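Local coordinates for protein Nrps/pks (Streptomyces albus, PDB 4OPE) that probably catalyses the decarboxylative Claisen condensation that extends the growing chain during oxazolomycin synthesis, as a ketosynthase domain of an acyltransferase-less assembly line, at residues V123-M128 with S154-V159; S178-L183 with S427-I432; F98-W103 with Y568-E573; V265-V270 with E296-A301. All blocks are in the same frame, centred on the assembly; numbering follows the deposited sequence.

Contact 1: residues V123-M128 with S154-V159; sequences VFVGLM and SVANRV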
loop_
_atom_site.group_PDB
_atom_site.type_symbol
_atom_site.label_atom_id
_atom_site.label_comp_id
_atom_site.label_asym_id
_atom_site.label_seq_id
_atom_site.Cartn_x
_atom_site.Cartn_y
_atom_site.Cartn_z
ATOM N N VAL A 123 5.900 -9.995 -0.439
ATOM C CA VAL A 123 6.639 -8.750 -0.161
ATOM C C VAL A 123 5.658 -7.630 0.079
ATOM O O VAL A 123 4.725 -7.437 -0.720
ATOM C CB VAL A 123 7.466 -8.349 -1.348
ATOM C CG1 VAL A 123 8.143 -7.015 -1.095
ATOM C CG2 VAL A 123 8.477 -9.432 -1.643
ATOM N N PHE A 124 5.888 -6.928 1.190
ATOM C CA PHE A 124 5.060 -5.839 1.733
ATOM C C PHE A 124 5.991 -4.751 2.283
ATOM O O PHE A 124 6.745 -4.978 3.241
ATOM C CB PHE A 124 4.199 -6.351 2.876
ATOM C CG PHE A 124 3.316 -7.502 2.509
ATOM C CD1 PHE A 124 3.814 -8.785 2.420
ATOM C CD2 PHE A 124 1.991 -7.299 2.259
ATOM C CE1 PHE A 124 2.997 -9.849 2.078
ATOM C CE2 PHE A 124 1.162 -8.352 1.894
ATOM C CZ PHE A 124 1.663 -9.633 1.810
ATOM N N VAL A 125 5.961 -3.577 1.659
ATOM C CA VAL A 125 6.911 -2.505 1.959
ATOM C C VAL A 125 6.201 -1.214 2.074
ATOM O O VAL A 125 5.394 -0.888 1.229
ATOM C CB VAL A 125 8.002 -2.396 0.871
ATOM C CG1 VAL A 125 7.425 -2.077 -0.501
ATOM C CG2 VAL A 125 9.109 -1.417 1.275
ATOM N N GLY A 126 6.492 -0.464 3.132
ATOM C CA GLY A 126 5.831 0.830 3.338
ATOM C C GLY A 126 6.702 1.970 2.902
ATOM O O GLY A 126 7.923 2.001 3.191
ATOM N N LEU A 127 6.081 2.913 2.196
ATOM C CA LEU A 127 6.728 4.187 1.808
ATOM C C LEU A 127 5.717 5.310 1.900
ATOM O O LEU A 127 4.503 5.066 1.801
ATOM C CB LEU A 127 7.197 4.100 0.385
ATOM C CG LEU A 127 8.051 2.887 0.012
ATOM C CD1 LEU A 127 7.266 1.915 -0.835
ATOM C CD2 LEU A 127 9.240 3.355 -0.796
HETATM N N MSE A 128 6.200 6.527 2.117
HETATM C CA MSE A 128 5.323 7.733 2.193
HETATM C C MSE A 128 5.789 8.953 1.430
HETATM O O MSE A 128 5.082 9.934 1.340
HETATM C CB MSE A 128 5.069 8.131 3.658
HETATM C CG MSE A 128 6.232 8.850 4.319
HETATM SE SE MSE A 128 5.715 9.555 6.108
HETATM C CE MSE A 128 4.733 11.201 5.651
ATOM N N SER A 154 7.038 -0.266 -7.687
ATOM C CA SER A 154 8.338 -0.705 -8.173
ATOM C C SER A 154 9.297 -1.198 -7.064
ATOM O O SER A 154 10.031 -2.189 -7.226
ATOM C CB SER A 154 8.997 0.402 -8.954
ATOM O OG SER A 154 9.743 -0.160 -10.014
ATOM N N VAL A 155 9.263 -0.532 -5.921
ATOM C CA VAL A 155 10.020 -0.988 -4.811
ATOM C C VAL A 155 9.661 -2.450 -4.406
ATOM O O VAL A 155 10.573 -3.290 -4.159
ATOM C CB VAL A 155 9.867 -0.058 -3.622
ATOM C CG1 VAL A 155 10.778 -0.538 -2.514
ATOM C CG2 VAL A 155 10.203 1.376 -4.017
ATOM N N ALA A 156 8.375 -2.784 -4.335
ATOM C CA ALA A 156 8.048 -4.151 -3.983
ATOM C C ALA A 156 8.292 -5.107 -5.165
ATOM O O ALA A 156 8.899 -6.170 -5.002
ATOM C CB ALA A 156 6.638 -4.246 -3.501
ATOM N N ASN A 157 7.818 -4.717 -6.348
ATOM C CA ASN A 157 7.830 -5.583 -7.542
ATOM C C ASN A 157 9.251 -5.966 -7.968
ATOM O O ASN A 157 9.528 -7.102 -8.312
ATOM C CB ASN A 157 7.175 -4.864 -8.716
ATOM C CG ASN A 157 5.699 -4.688 -8.567
ATOM O OD1 ASN A 157 5.118 -3.922 -9.298
ATOM N ND2 ASN A 157 5.084 -5.384 -7.648
ATOM N N ARG A 158 10.143 -4.996 -7.925
ATOM C CA ARG A 158 11.506 -5.269 -8.233
ATOM C C ARG A 158 12.131 -6.289 -7.247
ATOM O O ARG A 158 12.835 -7.231 -7.647
ATOM C CB ARG A 158 12.284 -3.974 -8.268
ATOM C CG ARG A 158 13.699 -4.144 -8.822
ATOM C CD ARG A 158 14.168 -2.873 -9.508
ATOM N NE ARG A 158 14.143 -3.035 -10.947
ATOM C CZ ARG A 158 13.894 -2.083 -11.841
ATOM N NH1 ARG A 158 13.611 -0.843 -11.498
ATOM N NH2 ARG A 158 13.922 -2.391 -13.117
ATOM N N VAL A 159 11.857 -6.145 -5.974
ATOM C CA VAL A 159 12.239 -7.213 -5.042
ATOM C C VAL A 159 11.609 -8.577 -5.444
ATOM O O VAL A 159 12.299 -9.625 -5.548
ATOM C CB VAL A 159 11.896 -6.813 -3.603
ATOM C CG1 VAL A 159 11.949 -8.008 -2.664
ATOM C CG2 VAL A 159 12.895 -5.785 -3.160
#

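Contact 2: residues S178-L183 with S427-I432; sequences SSLTAL and SNAHVI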
loop_
_atom_site.group_PDB
_atom_site.type_symbol
_atom_site.label_atom_id
_atom_site.label_comp_id
_atom_site.label_asym_id
_atom_site.label_seq_id
_atom_site.Cartn_x
_atom_site.Cartn_y
_atom_site.Cartn_z
ATOM N N SER A 178 3.558 3.161 8.197
ATOM C CA SER A 178 3.674 2.287 7.062
ATOM C C SER A 178 4.381 0.948 7.314
ATOM O O SER A 178 3.858 -0.111 6.956
ATOM C CB SER A 178 4.362 3.069 5.949
ATOM O OG SER A 178 3.474 4.039 5.432
ATOM N N SER A 179 5.550 0.978 7.928
ATOM C CA SER A 179 6.258 -0.264 8.254
ATOM C C SER A 179 5.457 -1.261 9.071
ATOM O O SER A 179 5.518 -2.465 8.802
ATOM C CB SER A 179 7.546 0.029 9.023
ATOM O OG SER A 179 8.507 0.671 8.167
ATOM N N LEU A 180 4.754 -0.795 10.103
ATOM C CA LEU A 180 3.931 -1.704 10.904
ATOM C C LEU A 180 2.661 -2.056 10.170
ATOM O O LEU A 180 2.107 -3.113 10.366
ATOM C CB LEU A 180 3.598 -1.127 12.264
ATOM C CG LEU A 180 4.784 -0.727 13.121
ATOM C CD1 LEU A 180 4.316 -0.455 14.539
ATOM C CD2 LEU A 180 5.898 -1.763 13.160
ATOM N N THR A 181 2.163 -1.176 9.328
ATOM C CA THR A 181 1.005 -1.563 8.557
ATOM C C THR A 181 1.398 -2.754 7.661
ATOM O O THR A 181 0.631 -3.719 7.504
ATOM C CB THR A 181 0.489 -0.411 7.699
ATOM O OG1 THR A 181 -0.074 0.586 8.533
ATOM C CG2 THR A 181 -0.590 -0.881 6.858
ATOM N N ALA A 182 2.596 -2.674 7.082
ATOM C CA ALA A 182 3.072 -3.739 6.259
ATOM C C ALA A 182 3.284 -5.034 7.073
ATOM O O ALA A 182 2.884 -6.146 6.651
ATOM C CB ALA A 182 4.349 -3.304 5.554
ATOM N N LEU A 183 3.899 -4.912 8.237
ATOM C CA LEU A 183 4.029 -6.066 9.085
ATOM C C LEU A 183 2.691 -6.714 9.273
ATOM O O LEU A 183 2.606 -7.932 9.295
ATOM C CB LEU A 183 4.583 -5.711 10.464
ATOM C CG LEU A 183 4.776 -6.881 11.424
ATOM C CD1 LEU A 183 5.712 -7.926 10.904
ATOM C CD2 LEU A 183 5.377 -6.329 12.681
ATOM N N SER A 427 -3.518 7.070 10.439
ATOM C CA SER A 427 -3.446 5.608 10.360
ATOM C C SER A 427 -2.511 5.106 11.423
ATOM O O SER A 427 -1.344 5.480 11.463
ATOM C CB SER A 427 -2.992 5.149 8.983
ATOM O OG SER A 427 -3.988 5.433 7.983
ATOM N N ASN A 428 -3.035 4.259 12.309
ATOM C CA ASN A 428 -2.249 3.797 13.439
ATOM C C ASN A 428 -1.954 2.341 13.340
ATOM O O ASN A 428 -2.763 1.618 12.808
ATOM C CB ASN A 428 -3.013 3.982 14.741
ATOM C CG ASN A 428 -3.523 5.377 14.932
ATOM O OD1 ASN A 428 -2.755 6.320 14.993
ATOM N ND2 ASN A 428 -4.819 5.505 15.109
ATOM N N ALA A 429 -0.857 1.911 13.941
ATOM C CA ALA A 429 -0.529 0.520 13.978
ATOM C C ALA A 429 0.128 0.215 15.295
ATOM O O ALA A 429 0.887 1.047 15.807
ATOM C CB ALA A 429 0.416 0.169 12.855
ATOM N N HIS A 430 -0.187 -0.962 15.848
ATOM C CA HIS A 430 0.439 -1.459 17.080
ATOM C C HIS A 430 0.829 -2.915 16.916
ATOM O O HIS A 430 0.059 -3.686 16.320
ATOM C CB HIS A 430 -0.538 -1.347 18.238
ATOM C CG HIS A 430 0.093 -1.459 19.582
ATOM N ND1 HIS A 430 0.783 -0.409 20.170
ATOM C CD2 HIS A 430 0.110 -2.481 20.480
ATOM C CE1 HIS A 430 1.228 -0.792 21.361
ATOM N NE2 HIS A 430 0.830 -2.041 21.577
ATOM N N VAL A 431 1.992 -3.289 17.461
ATOM C CA VAL A 431 2.415 -4.691 17.491
ATOM C C VAL A 431 3.025 -5.155 18.822
ATOM O O VAL A 431 3.796 -4.459 19.456
ATOM C CB VAL A 431 3.322 -5.059 16.287
ATOM C CG1 VAL A 431 4.407 -4.054 16.080
ATOM C CG2 VAL A 431 3.974 -6.413 16.469
ATOM N N ILE A 432 2.608 -6.356 19.248
ATOM C CA ILE A 432 3.105 -7.020 20.441
ATOM C C ILE A 432 4.042 -8.161 20.049
ATOM O O ILE A 432 3.654 -9.056 19.275
ATOM C CB ILE A 432 1.961 -7.660 21.235
ATOM C CG1 ILE A 432 0.747 -6.727 21.363
ATOM C CG2 ILE A 432 2.419 -8.004 22.619
ATOM C CD1 ILE A 432 0.868 -5.608 22.369
HETATM O O HOH W 1 -2.358 1.543 9.945
#

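Contact 3: residues F98-W103 with Y568-E573; sequences FLQTVW and YPFARE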
loop_
_atom_site.group_PDB
_atom_site.type_symbol
_atom_site.label_atom_id
_atom_site.label_comp_id
_atom_site.label_asym_id
_atom_site.label_seq_id
_atom_site.Cartn_x
_atom_site.Cartn_y
_atom_site.Cartn_z
ATOM N N PHE A 98 16.394 -0.654 -0.834
ATOM C CA PHE A 98 15.581 -1.735 -0.367
ATOM C C PHE A 98 15.981 -3.101 -0.982
ATOM O O PHE A 98 15.857 -4.141 -0.345
ATOM C CB PHE A 98 14.119 -1.429 -0.622
ATOM C CG PHE A 98 13.193 -2.309 0.114
ATOM C CD1 PHE A 98 13.192 -2.331 1.492
ATOM C CD2 PHE A 98 12.341 -3.116 -0.542
ATOM C CE1 PHE A 98 12.338 -3.164 2.204
ATOM C CE2 PHE A 98 11.478 -3.955 0.168
ATOM C CZ PHE A 98 11.486 -3.978 1.542
ATOM N N LEU A 99 16.484 -3.087 -2.201
ATOM C CA LEU A 99 16.964 -4.308 -2.793
ATOM C C LEU A 99 18.145 -4.864 -2.014
ATOM O O LEU A 99 18.196 -6.061 -1.676
ATOM C CB LEU A 99 17.399 -4.071 -4.212
ATOM C CG LEU A 99 16.368 -4.256 -5.287
ATOM C CD1 LEU A 99 16.971 -3.665 -6.539
ATOM C CD2 LEU A 99 16.025 -5.721 -5.505
ATOM N N GLN A 100 19.093 -3.999 -1.690
ATOM C CA GLN A 100 20.213 -4.452 -0.879
ATOM C C GLN A 100 19.751 -4.902 0.515
ATOM O O GLN A 100 20.232 -5.912 1.022
ATOM C CB GLN A 100 21.310 -3.405 -0.834
ATOM C CG GLN A 100 21.816 -3.047 -2.252
ATOM C CD GLN A 100 22.884 -1.940 -2.248
ATOM O OE1 GLN A 100 22.903 -1.133 -1.367
ATOM N NE2 GLN A 100 23.727 -1.888 -3.260
ATOM N N THR A 101 18.791 -4.192 1.103
ATOM C CA THR A 101 18.250 -4.571 2.390
ATOM C C THR A 101 17.654 -5.955 2.338
ATOM O O THR A 101 17.929 -6.797 3.182
ATOM C CB THR A 101 17.186 -3.561 2.812
ATOM O OG1 THR A 101 17.821 -2.288 2.994
ATOM C CG2 THR A 101 16.465 -3.989 4.076
ATOM N N VAL A 102 16.884 -6.253 1.317
ATOM C CA VAL A 102 16.296 -7.595 1.255
ATOM C C VAL A 102 17.359 -8.659 1.121
ATOM O O VAL A 102 17.285 -9.711 1.767
ATOM C CB VAL A 102 15.234 -7.722 0.172
ATOM C CG1 VAL A 102 14.714 -9.145 0.109
ATOM C CG2 VAL A 102 14.094 -6.775 0.512
ATOM N N TRP A 103 18.367 -8.377 0.312
ATOM C CA TRP A 103 19.499 -9.297 0.202
ATOM C C TRP A 103 20.084 -9.551 1.593
ATOM O O TRP A 103 20.302 -10.714 1.979
ATOM C CB TRP A 103 20.609 -8.765 -0.712
ATOM C CG TRP A 103 21.644 -9.814 -0.926
ATOM C CD1 TRP A 103 22.780 -10.028 -0.197
ATOM C CD2 TRP A 103 21.607 -10.844 -1.925
ATOM N NE1 TRP A 103 23.471 -11.128 -0.689
ATOM C CE2 TRP A 103 22.766 -11.657 -1.737
ATOM C CE3 TRP A 103 20.714 -11.158 -2.954
ATOM C CZ2 TRP A 103 23.032 -12.768 -2.531
ATOM C CZ3 TRP A 103 20.989 -12.264 -3.762
ATOM C CH2 TRP A 103 22.137 -13.049 -3.548
ATOM N N TYR A 568 26.850 -9.363 2.493
ATOM C CA TYR A 568 27.570 -9.172 1.245
ATOM C C TYR A 568 27.937 -7.702 1.036
ATOM O O TYR A 568 27.091 -6.850 1.135
ATOM C CB TYR A 568 26.700 -9.630 0.074
ATOM C CG TYR A 568 27.398 -9.581 -1.254
ATOM C CD1 TYR A 568 28.241 -10.590 -1.640
ATOM C CD2 TYR A 568 27.200 -8.543 -2.133
ATOM C CE1 TYR A 568 28.854 -10.590 -2.876
ATOM C CE2 TYR A 568 27.844 -8.507 -3.357
ATOM C CZ TYR A 568 28.683 -9.541 -3.710
ATOM O OH TYR A 568 29.348 -9.558 -4.898
ATOM N N PRO A 569 29.217 -7.410 0.762
ATOM C CA PRO A 569 29.637 -6.048 0.507
ATOM C C PRO A 569 29.401 -5.590 -0.936
ATOM O O PRO A 569 30.274 -5.647 -1.758
ATOM C CB PRO A 569 31.122 -6.077 0.843
ATOM C CG PRO A 569 31.555 -7.456 0.497
ATOM C CD PRO A 569 30.347 -8.351 0.655
ATOM N N PHE A 570 28.218 -5.085 -1.212
ATOM C CA PHE A 570 27.878 -4.629 -2.542
ATOM C C PHE A 570 28.868 -3.606 -3.047
ATOM O O PHE A 570 29.497 -2.895 -2.286
ATOM C CB PHE A 570 26.480 -4.025 -2.542
ATOM C CG PHE A 570 25.401 -5.044 -2.424
ATOM C CD1 PHE A 570 25.107 -5.878 -3.489
ATOM C CD2 PHE A 570 24.718 -5.204 -1.246
ATOM C CE1 PHE A 570 24.113 -6.838 -3.383
ATOM C CE2 PHE A 570 23.729 -6.151 -1.128
ATOM C CZ PHE A 570 23.403 -6.964 -2.204
ATOM N N ALA A 571 28.981 -3.539 -4.360
ATOM C CA ALA A 571 29.798 -2.523 -4.963
ATOM C C ALA A 571 29.098 -1.232 -4.697
ATOM O O ALA A 571 27.868 -1.223 -4.653
ATOM C CB ALA A 571 29.926 -2.738 -6.462
ATOM N N ARG A 572 29.874 -0.158 -4.556
ATOM C CA ARG A 572 29.323 1.184 -4.386
ATOM C C ARG A 572 29.576 2.117 -5.581
ATOM O O ARG A 572 30.399 3.021 -5.486
ATOM C CB ARG A 572 29.870 1.802 -3.120
ATOM C CG ARG A 572 29.396 1.069 -1.897
ATOM C CD ARG A 572 30.149 1.503 -0.676
ATOM N NE ARG A 572 31.271 0.620 -0.448
ATOM C CZ ARG A 572 32.394 0.958 0.178
ATOM N NH1 ARG A 572 32.577 2.195 0.655
ATOM N NH2 ARG A 572 33.352 0.039 0.319
ATOM N N GLU A 573 28.830 1.900 -6.672
ATOM C CA GLU A 573 28.798 2.810 -7.815
ATOM C C GLU A 573 27.797 3.923 -7.521
ATOM O O GLU A 573 26.653 3.658 -7.137
ATOM C CB GLU A 573 28.359 2.110 -9.110
ATOM C CG GLU A 573 29.048 0.780 -9.428
ATOM C CD GLU A 573 30.552 0.902 -9.638
ATOM O OE1 GLU A 573 31.305 -0.023 -9.215
ATOM O OE2 GLU A 573 30.972 1.929 -10.235
HETATM O O HOH W 2 26.075 -0.434 -3.220
#

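Contact 4: residues V265-V270 with E296-A301; sequences VRSTAV and ERAGLA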
loop_
_atom_site.group_PDB
_atom_site.type_symbol
_atom_site.label_atom_id
_atom_site.label_comp_id
_atom_site.label_asym_id
_atom_site.label_seq_id
_atom_site.Cartn_x
_atom_site.Cartn_y
_atom_site.Cartn_z
ATOM N N VAL A 265 5.512 -12.959 16.992
ATOM C CA VAL A 265 4.567 -11.898 16.797
ATOM C C VAL A 265 3.236 -12.261 17.430
ATOM O O VAL A 265 2.412 -12.909 16.808
ATOM C CB VAL A 265 4.387 -11.649 15.318
ATOM C CG1 VAL A 265 3.332 -10.546 15.073
ATOM C CG2 VAL A 265 5.747 -11.242 14.743
ATOM N N ARG A 266 3.040 -11.847 18.675
ATOM C CA ARG A 266 1.835 -12.214 19.409
ATOM C C ARG A 266 0.560 -11.621 18.803
ATOM O O ARG A 266 -0.441 -12.303 18.697
ATOM C CB ARG A 266 1.976 -11.841 20.891
ATOM C CG ARG A 266 2.959 -12.752 21.679
ATOM C CD ARG A 266 2.307 -13.993 22.296
ATOM N NE ARG A 266 1.346 -13.646 23.364
ATOM C CZ ARG A 266 1.663 -13.351 24.637
ATOM N NH1 ARG A 266 2.929 -13.385 25.045
ATOM N NH2 ARG A 266 0.712 -13.034 25.519
ATOM N N SER A 267 0.610 -10.360 18.402
ATOM C CA SER A 267 -0.499 -9.703 17.729
ATOM C C SER A 267 -0.077 -8.441 16.937
ATOM O O SER A 267 0.991 -7.836 17.171
ATOM C CB SER A 267 -1.591 -9.315 18.738
ATOM O OG SER A 267 -1.252 -8.140 19.477
ATOM N N THR A 268 -0.930 -8.093 15.975
ATOM C CA THR A 268 -0.836 -6.813 15.288
ATOM C C THR A 268 -2.215 -6.191 15.123
ATOM O O THR A 268 -3.207 -6.893 15.014
ATOM C CB THR A 268 -0.168 -6.890 13.891
ATOM O OG1 THR A 268 -0.961 -7.690 13.019
ATOM C CG2 THR A 268 1.199 -7.479 13.998
ATOM N N ALA A 269 -2.245 -4.868 15.089
ATOM C CA ALA A 269 -3.463 -4.180 14.814
ATOM C C ALA A 269 -3.247 -2.826 14.137
ATOM O O ALA A 269 -2.200 -2.141 14.336
ATOM C CB ALA A 269 -4.236 -4.023 16.101
ATOM N N VAL A 270 -4.235 -2.477 13.305
ATOM C CA VAL A 270 -4.295 -1.178 12.636
ATOM C C VAL A 270 -5.687 -0.586 12.718
ATOM O O VAL A 270 -6.691 -1.285 12.858
ATOM C CB VAL A 270 -3.800 -1.221 11.168
ATOM C CG1 VAL A 270 -2.404 -1.817 11.106
ATOM C CG2 VAL A 270 -4.739 -2.025 10.278
ATOM N N GLU A 296 -5.599 -7.734 23.628
ATOM C CA GLU A 296 -6.555 -8.795 23.608
ATOM C C GLU A 296 -6.167 -9.896 22.644
ATOM O O GLU A 296 -6.113 -11.047 23.034
ATOM C CB GLU A 296 -7.899 -8.253 23.198
ATOM C CG GLU A 296 -8.926 -8.357 24.293
ATOM C CD GLU A 296 -10.122 -9.126 23.813
ATOM O OE1 GLU A 296 -11.272 -8.632 23.978
ATOM O OE2 GLU A 296 -9.882 -10.220 23.248
ATOM N N ARG A 297 -5.876 -9.562 21.387
ATOM C CA ARG A 297 -5.472 -10.582 20.420
ATOM C C ARG A 297 -4.220 -11.334 20.863
ATOM O O ARG A 297 -4.074 -12.498 20.564
ATOM C CB ARG A 297 -5.226 -9.962 19.080
ATOM C CG ARG A 297 -6.494 -9.560 18.359
ATOM C CD ARG A 297 -6.122 -8.572 17.283
ATOM N NE ARG A 297 -7.244 -8.158 16.468
ATOM C CZ ARG A 297 -7.148 -7.277 15.476
ATOM N NH1 ARG A 297 -5.967 -6.708 15.190
ATOM N NH2 ARG A 297 -8.234 -6.965 14.760
ATOM N N ALA A 298 -3.341 -10.656 21.589
ATOM C CA ALA A 298 -2.116 -11.227 22.094
ATOM C C ALA A 298 -2.335 -12.141 23.299
ATOM O O ALA A 298 -1.447 -12.926 23.668
ATOM C CB ALA A 298 -1.192 -10.100 22.513
ATOM N N GLY A 299 -3.479 -12.001 23.960
ATOM C CA GLY A 299 -3.682 -12.671 25.226
ATOM C C GLY A 299 -2.820 -12.137 26.352
ATOM O O GLY A 299 -2.445 -12.867 27.254
ATOM N N LEU A 300 -2.573 -10.842 26.341
ATOM C CA LEU A 300 -1.594 -10.252 27.217
ATOM C C LEU A 300 -2.231 -9.186 28.070
ATOM O O LEU A 300 -3.045 -8.412 27.612
ATOM C CB LEU A 300 -0.492 -9.632 26.369
ATOM C CG LEU A 300 0.692 -8.964 27.056
ATOM C CD1 LEU A 300 1.607 -10.015 27.635
ATOM C CD2 LEU A 300 1.486 -8.148 26.070
ATOM N N ALA A 301 -1.830 -9.152 29.327
ATOM C CA ALA A 301 -2.267 -8.149 30.260
ATOM C C ALA A 301 -1.166 -7.161 30.367
ATOM O O ALA A 301 0.009 -7.529 30.268
ATOM C CB ALA A 301 -2.488 -8.778 31.621
HETATM O O HOH W 3 -6.573 -4.401 13.295
#

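Contact 1: residues V123-M128 with S154-V159
No flat group stands between Val123, Val125 and Leu127 on the strand and Val155, Ala156 and Val159 on the helix: the interface is methyl against methyl. The two nearby rings border it from outside. Phe98 of helix 93-108 touches Val125, Val155 and Val159, while Phe124 leaves the opposite face of the strand and lies on Ala182, Leu185, Ala186 and Ala189 of helix 178-192. At the centre, Ala156 CB sits 3.8 Å from Val125 CG1 and 4.0 Å from Val123 CG1, so a single small methyl serves two valines. Val125 CG1 gets there because it lies between the backbone N and the carbonyl carbon (chi1 61°), which leaves CG2 to meet Phe98. At one end the side chains of Val123 and Val159 cross obliquely, with CG2 of the first 3.9 Å from CG1 of the second. At the other, Leu127 and Val155 meet tip to tip, with CD2 of the leucine 3.9 Å from CG2 of the valine. Helix 152-163 also borders the dimer interface, where Asn157 ND2 bonds Ser427 OG of the second subunit. The segment axes approach to 8.2 Å and run at 151°, nearly antiparallel, as expected for the first half of a beta-alpha-beta crossover. The helix leads on to strand 169-173, which lies parallel beside strand 121-126 and bonds its backbone through Ile170 to Val123 and Val125.

Contact 2: residues S178-L183 with S427-I432
Leu180 carries most of the packing on Ala429 and Val431, and its atoms can be followed outward in turn. Its CB lies 3.5 Å from Ala429 CB, at the pair whose CA atoms are also nearest across the two segments. CG, held beside the backbone N (chi1 -57°), then carries the branch along the strand. CD1 reaches Val431 CG1 at 3.9 Å and also passes near the carbonyl oxygen of Ala429, while CD2 lies 4.0 Å from the same Val431 CG1. The leucine thus straddles one valine methyl, the two side chains crossing at about a right angle. The other methyl, Val431 CG2, is met by Leu183 CD2 at 4.0 Å, one helical turn further on. Thr181 adds a polar margin: a water lies 2.9 Å from its OG1 and donates to Asn428 O, also at 2.9 Å, although OG1 is tied too to Thr174 OG1 and Ser177 O. Helix 178-192 is probably the buried helix that follows the nucleophilic cysteine in the thiolase fold. With no direct hydrogen bond between 178-183 and 427-432, the fit of these segments rests mainly on the shape of aliphatic groups, and a single water links their polar atoms.

Contact 3: residues F98-W103 with Y568-E573
The tight part of this contact is the ring of Phe570, held between Gln100 and Trp103 of the helix and Tyr568 of its own segment. Over one face lies Gln100 CG, a CH-pi contact 3.9 Å from the ring centroid and 20° off the normal. The glutamine chain is extended beyond CG, which slides its amide across the ring with the two planes 12° apart. Tyr568 CD2 occupies the opposite face. The edge of Phe570 points at the face of Trp103 in an offset edge-to-face pair, with CZ 3.6 Å from Trp103 CG and the planes at 76°. Trp103 NE1 also lies 3.6 Å from Tyr568 CB. With an alanine in place of Phe570, the Gln100 amide and the Trp103 indole would probably lose their shared packing surface, leaving a gap at the heart of the aromatic cluster. The looser side begins at the end of Gln100, where NE2 donates to a water at 2.8 Å; the water's very short approach to Ala571 O is doubtful. Beyond, Arg572 and Glu573 are exposed, the latter poorly ordered. Phe80 adds a further ring to the cluster. The segment 568-573, whose Tyr-Pro-Phe sequence resembles the linker that wraps back on ketosynthases of modular synthases, runs between helix 93-108 and helix 458-473, on which Pro569 packs.

Contact 4: residues V265-V270 with E296-A301
A classic beta bulge, in which Arg266 and Ser267 both face Ile432, meets a Schellman motif at the end of helix 284-298, and Arg266 joins the two by gripping Ala298. Gly299 is the first residue to leave helical angles, with a positive phi of 68°, a value that by itself favours glycine. The Arg266 chain bends at chi2 and chi3, which turns the guanidinium back side-on to Ala298 O. NE donates at 2.9 Å, in the carbonyl plane and on a lone pair, while NH2 donates at 2.8 Å from 40° above that plane. Both bonds use the edge of the guanidinium, and NH1 forms a salt bridge with Glu434. A methionine at Arg266 would probably leave the Ala298 carbonyl without its two donors and Glu434 without its positive mate. In the middle, Ser267 CB packs 3.7 Å from Arg297 CB, and its OG bonds Ala294 O one turn back. Arg297 runs extended along the strand, and NH1 makes a weak 2.8 Å bond to Thr268 O. A water accepts from NH1 and from Val270 N, each at 3.0 Å. Arg297 NH2 pairs with Glu293. The contact is therefore chiefly polar: one arginine of each segment reaches a backbone carbonyl of the other. At the helix terminus, where carbonyls lack further turns to bond, the Arg266 charge would also probably ease the negative end of the dipole.

How the contacts relate
From the N terminus, helix 93-108 opens contact 3, whose long loop closes only at 568-573, bringing a segment near the C terminus back to that helix and enclosing the other three contacts. Contact 1 opens and closes first within it, over 25 intervening residues. Contact 2 then opens at 178-183; inside its loop, contact 4 runs from 265-270 to 296-301 before 427-432 closes contact 2. No loops cross. Contacts 1, 2 and 4 all reach the same mixed sheet. Contact 1 touches contact 2 where Gly126 packs on Ser178, and contact 3 where Val159 meets Leu99. Strands 427-434 and 263-272 are sheet neighbours, with His430 N 2.8 Å from Ala269 O, so contacts 2 and 4 adjoin; contacts 3 and 4 are about 34 Å apart between centres.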